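Local coordinates for protein Exo-1,5-alpha-L-arabinofuranobiosidase (Gibberella zeae, PDB 2YDT) that probably hydrolyses 1,5-alpha-L-arabinan from chain ends, and here binds an arabinofuranosylated iminosugar inhibitor in its active-site pocket, at residues D316-P320 with S355-V359; V28-R32 with A322-S326; Y246-S250 with L306-W312. All coordinates share one frame; numbering follows the deposited sequence.

Contact 1 of 3, residues D316-P320 with S355-V359; sequences DVPQP and SASVV. With MN (manganese (II) ion), chain M.
The side-chain amide of Gln319 lies along strand 354-360 and pairs with two serines that point to the same side of that strand, Ser355 and Ser357. Its oxygen serves as acceptor: Ser357 OG donates to Gln319 OE1 at 2.7 Å, in the carbonyl plane and on a lone pair. Its nitrogen serves as donor, with Gln319 NE2 3.0 Å from Ser355 OG; the bond is moderately bent (151° at the hydrogen), and the serine oxygen is tilted somewhat out of the amide plane. CG of Gln319 runs anti to the backbone N and the chain then bends at chi2 (72°), which turns the amide to lie along the strand, its oxygen at Ser357 and its nitrogen at Ser355. The apolar part is small: Pro318 CD lies 3.7 Å from Val359 CG1. Metal coordination adds a third kind of interaction at the start of the loop. Asp316 OD1 binds the manganese ion at 2.2 Å, whereas Asp316 OD2 stays 3.4 Å from it, so the carboxylate binds through one oxygen; Glu299 is a second protein ligand. Asn13 of strand 11-17 widens the polar network, giving its backbone N-H to Ser357 OG and its side-chain ND2 to Pro318 O. Strand 11-17 closes the last blade of the propeller next to 354-360, in the manner of a Velcro closure. With one bond at the oxygen and one at the nitrogen, the buried Gln319 amide is fixed against a flip, and Ser357 OG both accepts and donates.

Contact 2 of 3, residues V28-R32 with A322-S326; sequences VLYAR and AYTRS
Thr324 touches both Tyr30 and Arg32, and this is where the packing is tightest. Its methyl CG2 lies over one face of the Tyr30 ring, 3.7 Å from the centroid and 24° off the normal, a CH-pi contact displaced toward the rim. The hydroxyl turns the other way, OG1 being anti to the backbone N (chi1 -164°), and meets the edge of the Arg32 guanidinium in its plane. Arg32 NH2 reaches Thr324 OG1 at 2.9 Å; NH1 bonds to OG1 as well and to the Thr324 carbonyl oxygen. Tyr30 CE2 lies above the centre of the guanidinium, so the flat group is covered on that face while its edge is bonded. Ala31 O takes Ser326 OG at 2.8 Å and Arg32 NH1 at 3.0 Å, from opposite faces of the carbonyl plane. The segments run almost parallel, 13° apart: 28-32 belongs to the innermost strand of the first propeller blade, and 322-326 leads into the innermost strand of the last, so the contact bridges the junction of these two blades beside the central axis. Toward Leu29 and Tyr323 the backbones draw apart and two waters lie between them. Both sit between Tyr323 O and the strand, one near Tyr30 N and one near Ala31 N. Leu29 CD2 touches Tyr323 CD2 at 3.7 Å, obliquely, on the pocket side. Here Leu29 and Tyr30 line the arabinofuranose site, and the Tyr323 hydroxyl makes a weak hydrogen bond to the ring nitrogen of the iminosugar.

Contact 3 of 3, residues Y246-S250 with L306-W312; sequences YYRLS and LGDASAW
The hydroxyl of Tyr247 is held by two groups of segment 306-312. Tyr247 OH donates to Gly307 O at 2.6 Å and accepts from Trp312 NE1 at 3.0 Å. The indole bond is nearly straight, 176° at the hydrogen, and the phenol oxygen lies in the plane of the indole. The bond to glycine is less regular, for the hydroxyl stands above the plane of the Gly307 carbonyl. Together the two bonds, one given and one received, fix how the phenol end sits. A chi1 of 68° turns the Tyr247 ring to where it reaches across to the loop. Trp312 also packs against it: CZ2 comes over one face of the phenol, toward the rim, 3.8 Å from Tyr247 CE2. The two ring planes make 64°, an oblique arrangement in which the two side chains pass one another running opposite ways. Leu249, next but one along the strand, lays its CD1 against the backbone of the loop, 3.9 Å from Leu306 O. Gly307 has positive phi, and its backbone passes close to both Tyr247 and Leu249. Beyond it the chain folds into a type I turn from Asp308 to Ala311, in which Ala311 N bonds to Asp308 O at 3.1 Å. Asp308 OD1 accepts from Ser310 N at 2.8 Å, forming an Asx turn, and Asn303 bonds to Gly307 N and Asp308 O. His262 meets the Tyr247 ring within its own sheet. Strand 245-250 is the third of its four-stranded blade, and 306-312 connects the third and outermost strands of the following one: this is packing between neighbouring blades of a six-bladed beta-propeller.

Segment 28-32, in the first blade, comes earliest along the chain, and its partner 322-326 follows 290 residues later; contact 2 therefore encloses most of the propeller and joins first blade to last. Contact 3, between 246-250 and 306-312, is nested inside that loop and ties the fourth and fifth blades together, its centre about 24 Å from the centres of the other two. Strand 313-315 then leads directly to 316-320, so contact 1 follows contact 3 in series. Contact 1 crosses contact 2: 316-320 lies before 322-326, inside the loop that contact 2 closes, and 355-359 lies beyond it. These two meet where Arg325 NH1 of contact 2 lies 3.0 Å from Gln319 O of contact 1.

Contact 1 of 3, residues D316-P320 with S355-V359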
# COMPACT_ATOMS: atom_id res chain seq x y z
N ASP A 316 17.59 10.07 -6.36
CA ASP A 316 17.82 8.74 -6.90
C ASP A 316 18.10 7.76 -5.79
O ASP A 316 18.69 8.10 -4.76
CB ASP A 316 19.03 8.74 -7.86
CG ASP A 316 18.77 9.47 -9.11
OD1 ASP A 316 17.70 9.28 -9.72
OD2 ASP A 316 19.65 10.25 -9.53
N VAL A 317 17.66 6.51 -6.02
CA VAL A 317 17.94 5.41 -5.13
C VAL A 317 18.25 4.17 -5.98
O VAL A 317 17.93 4.17 -7.17
CB VAL A 317 16.72 5.09 -4.19
CG1 VAL A 317 16.44 6.26 -3.19
CG2 VAL A 317 15.49 4.74 -5.03
N PRO A 318 18.86 3.14 -5.39
CA PRO A 318 19.24 2.00 -6.23
C PRO A 318 18.15 0.98 -6.56
O PRO A 318 18.37 0.10 -7.39
CB PRO A 318 20.33 1.31 -5.44
CG PRO A 318 20.19 1.78 -4.06
CD PRO A 318 19.48 3.07 -4.06
N GLN A 319 17.01 1.10 -5.89
CA GLN A 319 15.93 0.14 -6.09
C GLN A 319 15.16 0.51 -7.36
O GLN A 319 14.85 1.68 -7.59
CB GLN A 319 15.01 0.16 -4.87
CG GLN A 319 13.87 -0.85 -4.94
CD GLN A 319 14.33 -2.28 -4.75
OE1 GLN A 319 15.45 -2.58 -4.27
NE2 GLN A 319 13.45 -3.20 -5.13
N PRO A 320 14.87 -0.48 -8.24
CA PRO A 320 14.20 -0.17 -9.48
C PRO A 320 12.73 0.28 -9.36
O PRO A 320 12.09 0.08 -8.33
CB PRO A 320 14.31 -1.48 -10.26
CG PRO A 320 14.41 -2.51 -9.27
CD PRO A 320 15.21 -1.90 -8.14
N SER A 355 12.02 -7.87 -4.43
CA SER A 355 13.34 -7.49 -3.94
C SER A 355 13.24 -6.23 -3.10
O SER A 355 12.20 -5.59 -3.05
CB SER A 355 14.29 -7.24 -5.10
OG SER A 355 13.94 -6.08 -5.85
N ALA A 356 14.35 -5.86 -2.43
CA ALA A 356 14.34 -4.64 -1.60
C ALA A 356 15.74 -4.07 -1.52
O ALA A 356 16.73 -4.78 -1.73
CB ALA A 356 13.81 -4.91 -0.21
N SER A 357 15.79 -2.79 -1.17
CA SER A 357 17.03 -2.11 -0.79
C SER A 357 16.78 -1.37 0.53
O SER A 357 15.65 -0.97 0.81
CB SER A 357 17.39 -1.07 -1.85
OG SER A 357 17.65 -1.63 -3.12
N VAL A 358 17.84 -1.17 1.32
CA VAL A 358 17.78 -0.29 2.48
C VAL A 358 18.83 0.79 2.25
O VAL A 358 20.00 0.46 2.01
CB VAL A 358 18.01 -1.02 3.80
CG1 VAL A 358 18.23 0.00 4.95
CG2 VAL A 358 16.83 -1.95 4.09
N VAL A 359 18.40 2.02 2.27
CA VAL A 359 19.25 3.22 2.06
C VAL A 359 19.20 4.10 3.30
O VAL A 359 18.34 3.94 4.17
CB VAL A 359 18.79 4.04 0.87
CG1 VAL A 359 18.80 3.19 -0.40
CG2 VAL A 359 17.39 4.68 1.10
MN MN M . 16.92 10.06 -11.59
O HOH W 1 16.74 11.70 -11.11

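Contact 2 of 3, residues V28-R32 with A322-S326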
# COMPACT_ATOMS: atom_id res chain seq x y z
N VAL A 28 4.56 -12.31 -9.78
CA VAL A 28 4.52 -11.63 -8.49
C VAL A 28 4.17 -10.17 -8.79
O VAL A 28 4.40 -9.70 -9.91
CB VAL A 28 5.82 -11.75 -7.72
CG1 VAL A 28 6.09 -13.23 -7.37
CG2 VAL A 28 7.03 -11.08 -8.51
N LEU A 29 3.63 -9.47 -7.79
CA LEU A 29 3.29 -8.05 -7.92
C LEU A 29 2.95 -7.59 -6.50
O LEU A 29 2.61 -8.40 -5.63
CB LEU A 29 2.06 -7.87 -8.84
CG LEU A 29 1.82 -6.47 -9.40
CD1 LEU A 29 2.91 -6.10 -10.47
CD2 LEU A 29 0.40 -6.31 -9.95
N TYR A 30 3.02 -6.27 -6.24
CA TYR A 30 2.37 -5.72 -5.03
C TYR A 30 3.06 -6.12 -3.75
O TYR A 30 2.47 -6.75 -2.87
CB TYR A 30 0.85 -6.07 -5.01
CG TYR A 30 -0.03 -5.01 -4.38
CD1 TYR A 30 -0.86 -4.20 -5.17
CD2 TYR A 30 -0.08 -4.85 -2.99
CE1 TYR A 30 -1.68 -3.25 -4.63
CE2 TYR A 30 -0.90 -3.89 -2.43
CZ TYR A 30 -1.71 -3.11 -3.24
OH TYR A 30 -2.54 -2.14 -2.68
N ALA A 31 4.32 -5.72 -3.60
CA ALA A 31 5.12 -6.04 -2.41
C ALA A 31 4.76 -5.13 -1.24
O ALA A 31 4.57 -3.93 -1.43
CB ALA A 31 6.65 -5.92 -2.73
N ARG A 32 4.74 -5.73 -0.05
CA ARG A 32 4.47 -5.00 1.19
C ARG A 32 5.34 -5.49 2.33
O ARG A 32 5.39 -6.71 2.57
CB ARG A 32 2.98 -5.12 1.58
CG ARG A 32 2.05 -4.34 0.65
CD ARG A 32 2.18 -2.85 0.82
NE ARG A 32 1.20 -2.08 0.08
CZ ARG A 32 1.36 -1.58 -1.14
NH1 ARG A 32 2.43 -1.83 -1.86
NH2 ARG A 32 0.43 -0.82 -1.64
N ALA A 322 8.87 0.03 -9.71
CA ALA A 322 7.91 -1.06 -9.60
C ALA A 322 6.51 -0.52 -9.33
O ALA A 322 6.34 0.52 -8.68
CB ALA A 322 8.32 -2.05 -8.51
N TYR A 323 5.51 -1.25 -9.80
CA TYR A 323 4.12 -0.97 -9.45
C TYR A 323 3.91 -1.06 -7.96
O TYR A 323 4.33 -2.02 -7.30
CB TYR A 323 3.21 -1.97 -10.16
CG TYR A 323 1.73 -1.77 -9.94
CD1 TYR A 323 1.06 -0.68 -10.50
CD2 TYR A 323 0.98 -2.70 -9.21
CE1 TYR A 323 -0.32 -0.50 -10.31
CE2 TYR A 323 -0.39 -2.53 -9.03
CZ TYR A 323 -1.04 -1.43 -9.60
OH TYR A 323 -2.38 -1.29 -9.46
N THR A 324 3.30 0.00 -7.43
CA THR A 324 3.04 0.16 -5.99
C THR A 324 4.26 -0.22 -5.12
O THR A 324 4.18 -0.83 -4.06
CB THR A 324 1.69 -0.52 -5.53
OG1 THR A 324 1.33 -0.03 -4.23
CG2 THR A 324 1.79 -2.07 -5.49
N ARG A 325 5.43 0.24 -5.55
CA ARG A 325 6.65 0.10 -4.77
C ARG A 325 6.41 0.69 -3.39
O ARG A 325 5.85 1.81 -3.30
CB ARG A 325 7.82 0.75 -5.53
CG ARG A 325 9.20 0.34 -5.03
CD ARG A 325 10.34 1.06 -5.78
NE ARG A 325 10.25 2.50 -5.57
CZ ARG A 325 11.17 3.37 -5.95
NH1 ARG A 325 12.28 2.93 -6.53
NH2 ARG A 325 10.97 4.68 -5.79
N SER A 326 6.79 -0.04 -2.35
CA SER A 326 6.45 0.33 -0.99
C SER A 326 7.64 0.74 -0.18
O SER A 326 8.81 0.54 -0.59
CB SER A 326 5.69 -0.80 -0.29
OG SER A 326 6.37 -2.01 -0.35
O HOH W 2 5.03 -4.56 -7.87
O HOH W 3 5.49 -3.32 -4.98

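Contact 3 of 3, residues Y246-S250 with L306-W312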
# COMPACT_ATOMS: atom_id res chain seq x y z
N TYR A 246 -1.43 12.76 -6.05
CA TYR A 246 -2.03 13.86 -5.29
C TYR A 246 -2.07 13.49 -3.82
O TYR A 246 -1.95 12.32 -3.42
CB TYR A 246 -3.44 14.20 -5.78
CG TYR A 246 -3.53 15.17 -6.93
CD1 TYR A 246 -2.97 14.89 -8.16
CD2 TYR A 246 -4.24 16.38 -6.79
CE1 TYR A 246 -3.08 15.80 -9.24
CE2 TYR A 246 -4.34 17.28 -7.85
CZ TYR A 246 -3.78 16.96 -9.06
OH TYR A 246 -3.90 17.84 -10.14
N TYR A 247 -2.24 14.51 -2.98
CA TYR A 247 -2.37 14.31 -1.54
C TYR A 247 -3.28 15.36 -0.90
O TYR A 247 -3.57 16.40 -1.47
CB TYR A 247 -1.01 14.28 -0.86
CG TYR A 247 -0.23 15.58 -0.86
CD1 TYR A 247 -0.31 16.49 0.21
CD2 TYR A 247 0.51 15.94 -1.97
CE1 TYR A 247 0.45 17.68 0.20
CE2 TYR A 247 1.23 17.10 -2.01
CZ TYR A 247 1.18 17.97 -0.92
OH TYR A 247 1.92 19.11 -0.99
N ARG A 248 -3.74 15.02 0.29
CA ARG A 248 -4.54 15.88 1.14
C ARG A 248 -3.99 15.85 2.56
O ARG A 248 -3.39 14.85 2.99
CB ARG A 248 -6.00 15.44 1.12
CG ARG A 248 -6.65 15.55 -0.25
CD ARG A 248 -8.04 15.07 -0.30
NE ARG A 248 -8.58 15.11 -1.66
CZ ARG A 248 -9.87 15.29 -1.96
NH1 ARG A 248 -10.77 15.40 -1.01
NH2 ARG A 248 -10.27 15.33 -3.22
N LEU A 249 -4.23 16.92 3.32
CA LEU A 249 -3.78 17.01 4.71
C LEU A 249 -4.97 17.24 5.65
O LEU A 249 -5.89 18.02 5.34
CB LEU A 249 -2.80 18.18 4.87
CG LEU A 249 -1.57 18.12 3.99
CD1 LEU A 249 -0.87 19.46 3.85
CD2 LEU A 249 -0.62 17.05 4.53
N SER A 250 -4.97 16.55 6.79
CA SER A 250 -6.08 16.66 7.74
C SER A 250 -5.66 16.29 9.16
O SER A 250 -4.94 15.33 9.36
CB SER A 250 -7.26 15.77 7.31
OG SER A 250 -8.41 16.02 8.13
N LEU A 306 6.15 19.56 6.16
CA LEU A 306 4.80 19.16 6.60
C LEU A 306 3.79 19.13 5.47
O LEU A 306 2.58 19.30 5.69
CB LEU A 306 4.35 20.08 7.76
CG LEU A 306 5.26 20.03 8.96
CD1 LEU A 306 4.84 21.14 9.96
CD2 LEU A 306 5.28 18.67 9.67
N GLY A 307 4.28 18.91 4.24
CA GLY A 307 3.42 18.82 3.09
C GLY A 307 3.22 20.09 2.29
O GLY A 307 2.37 20.15 1.40
N ASP A 308 4.02 21.11 2.60
CA ASP A 308 4.03 22.35 1.80
C ASP A 308 4.23 21.99 0.34
O ASP A 308 5.21 21.32 -0.02
CB ASP A 308 5.10 23.29 2.36
CG ASP A 308 5.25 24.58 1.60
OD1 ASP A 308 5.01 24.67 0.39
OD2 ASP A 308 5.70 25.55 2.26
N ALA A 309 3.30 22.40 -0.52
CA ALA A 309 3.35 22.02 -1.93
C ALA A 309 4.57 22.54 -2.71
O ALA A 309 4.86 22.03 -3.80
CB ALA A 309 2.04 22.38 -2.66
N SER A 310 5.26 23.55 -2.16
CA SER A 310 6.47 24.08 -2.79
C SER A 310 7.77 23.39 -2.38
O SER A 310 8.82 23.74 -2.90
CB SER A 310 6.63 25.59 -2.48
OG SER A 310 6.89 25.80 -1.11
N ALA A 311 7.70 22.40 -1.48
CA ALA A 311 8.88 21.89 -0.84
C ALA A 311 9.20 20.40 -1.17
O ALA A 311 9.98 19.79 -0.46
CB ALA A 311 8.78 22.11 0.69
N TRP A 312 8.66 19.86 -2.24
CA TRP A 312 8.98 18.45 -2.62
C TRP A 312 10.31 18.41 -3.35
O TRP A 312 10.54 19.21 -4.28
CB TRP A 312 7.89 17.82 -3.47
CG TRP A 312 6.63 17.59 -2.70
CD1 TRP A 312 5.55 18.44 -2.60
CD2 TRP A 312 6.31 16.45 -1.89
NE1 TRP A 312 4.57 17.89 -1.79
CE2 TRP A 312 5.02 16.68 -1.32
CE3 TRP A 312 6.98 15.26 -1.57
CZ2 TRP A 312 4.38 15.73 -0.48
CZ3 TRP A 312 6.34 14.34 -0.72
CH2 TRP A 312 5.06 14.58 -0.20